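Local coordinates for putative alpha-galactosidase/melibiase (Bacteroides fragilis, PDB 4OGZ), which probably hydrolyses terminal, non-reducing alpha-D-galactose residues from alpha-D-galactosides, as a member of glycosyl hydrolase family 27, at residues V451-S455 with T456-V460. Numbering follows the deposited sequence.
Sequences VAEAS and TGWVV
Gly457 N donates a hydrogen bond to Ala454 O at 3.0 Å. This bond closes a type I beta turn from Ala454 to Gly457, with Ser455 and Thr456 at the two corners. Gly457 leaves the turn at a positive phi (111°), a backbone shape that suits glycine. Beside the turn, Thr456 OG1 sits 3.7 Å from Ala454 CB.

Past the turn the chain doubles back, and the Trp458 indole lies against the residues that precede the turn. Glu453 lies over one face of this indole. Its CG stands 3.5 Å from the centroid of the five-membered ring, almost on the ring normal, a CH-pi contact. Its CB rests on the same face nearer the rim, 3.5 Å from Trp458 CD2. The Glu453 side chain bends at chi2 (-84°) and carries the carboxylate along the ring; the two planes are 5° apart. Glu453 CD is then 3.5 Å from Trp458 CD1, and OE1 reaches 3.6 Å from Trp458 CB.

Val451 shares this face at the benzene end, with CG1 4.0 Å from Trp458 CZ2. With this methyl anti to the main-chain nitrogen, it points at the indole. Trp458 also meets the ring of Phe470 edge-to-face and touches Leu429 and Val442. Backbone hydrogen bonds join Val451 to Val442 and Trp458 to Leu429, so the chain on both sides of the turn is tied to neighbouring strands.

The contact is local and lies at the surface. It is a beta turn whose flanking residues pack on one tryptophan, in the connection between strands 449-450 and 458-462 of the C-terminal beta sandwich domain.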
loop_
_atom_site.group_PDB
_atom_site.type_symbol
_atom_site.label_atom_id
_atom_site.label_comp_id
_atom_site.label_asym_id
_atom_site.label_seq_id
_atom_site.Cartn_x
_atom_site.Cartn_y
_atom_site.Cartn_z
ATOM N N VAL A 451 16.235 -21.768 8.152
ATOM C CA VAL A 451 17.391 -21.483 8.980
ATOM C C VAL A 451 17.740 -22.768 9.704
ATOM O O VAL A 451 16.839 -23.434 10.241
ATOM C CB VAL A 451 17.060 -20.332 9.968
ATOM C CG1 VAL A 451 18.079 -20.225 11.092
ATOM C CG2 VAL A 451 16.959 -19.019 9.225
ATOM N N ALA A 452 19.020 -23.123 9.726
ATOM C CA ALA A 452 19.447 -24.351 10.386
ATOM C C ALA A 452 20.220 -24.085 11.678
ATOM O O ALA A 452 20.977 -24.930 12.145
ATOM C CB ALA A 452 20.255 -25.216 9.421
ATOM N N GLU A 453 19.967 -22.928 12.287
ATOM C CA GLU A 453 20.539 -22.576 13.593
ATOM C C GLU A 453 19.834 -23.308 14.753
ATOM O O GLU A 453 18.749 -23.872 14.582
ATOM C CB GLU A 453 20.457 -21.056 13.808
ATOM C CG GLU A 453 21.016 -20.176 12.671
ATOM C CD GLU A 453 22.520 -19.949 12.734
ATOM O OE1 GLU A 453 23.189 -20.426 13.663
ATOM O OE2 GLU A 453 23.046 -19.274 11.830
ATOM N N ALA A 454 20.449 -23.294 15.926
ATOM C CA ALA A 454 19.884 -23.972 17.085
ATOM C C ALA A 454 18.455 -23.519 17.423
ATOM O O ALA A 454 18.098 -22.333 17.330
ATOM C CB ALA A 454 20.771 -23.762 18.299
ATOM N N SER A 455 17.656 -24.478 17.870
ATOM C CA SER A 455 16.305 -24.202 18.353
ATOM C C SER A 455 16.293 -23.434 19.684
ATOM O O SER A 455 15.262 -22.896 20.074
ATOM C CB SER A 455 15.559 -25.511 18.501
ATOM O OG SER A 455 16.270 -26.370 19.372
ATOM N N THR A 456 17.439 -23.381 20.361
ATOM C CA THR A 456 17.605 -22.567 21.564
ATOM C C THR A 456 18.118 -21.135 21.244
ATOM O O THR A 456 18.370 -20.340 22.140
ATOM C CB THR A 456 18.568 -23.262 22.546
ATOM O OG1 THR A 456 19.773 -23.614 21.854
ATOM C CG2 THR A 456 17.937 -24.535 23.120
ATOM N N GLY A 457 18.318 -20.827 19.965
ATOM C CA GLY A 457 18.613 -19.468 19.538
ATOM C C GLY A 457 20.033 -19.319 19.045
ATOM O O GLY A 457 20.828 -20.236 19.145
ATOM N N TRP A 458 20.333 -18.168 18.465
ATOM C CA TRP A 458 21.634 -17.933 17.843
ATOM C C TRP A 458 21.872 -16.432 17.744
ATOM O O TRP A 458 20.989 -15.647 18.071
ATOM C CB TRP A 458 21.713 -18.613 16.451
ATOM C CG TRP A 458 20.874 -17.946 15.386
ATOM C CD1 TRP A 458 21.316 -17.100 14.411
ATOM C CD2 TRP A 458 19.454 -18.045 15.212
ATOM N NE1 TRP A 458 20.277 -16.689 13.639
ATOM C CE2 TRP A 458 19.117 -17.245 14.118
ATOM C CE3 TRP A 458 18.435 -18.744 15.872
ATOM C CZ2 TRP A 458 17.810 -17.113 13.658
ATOM C CZ3 TRP A 458 17.132 -18.607 15.418
ATOM C CH2 TRP A 458 16.835 -17.797 14.314
ATOM N N VAL A 459 23.070 -16.053 17.315
ATOM C CA VAL A 459 23.429 -14.652 17.129
ATOM C C VAL A 459 23.196 -14.294 15.686
ATOM O O VAL A 459 23.768 -14.901 14.814
ATOM C CB VAL A 459 24.905 -14.370 17.507
ATOM C CG1 VAL A 459 25.323 -12.964 17.052
ATOM C CG2 VAL A 459 25.135 -14.547 19.014
ATOM N N VAL A 460 22.322 -13.336 15.445
ATOM C CA VAL A 460 22.084 -12.836 14.103
ATOM C C VAL A 460 23.173 -11.814 13.809
ATOM O O VAL A 460 23.406 -10.920 14.621
ATOM C CB VAL A 460 20.691 -12.187 13.988
ATOM C CG1 VAL A 460 20.509 -11.552 12.619
ATOM C CG2 VAL A 460 19.584 -13.210 14.254
#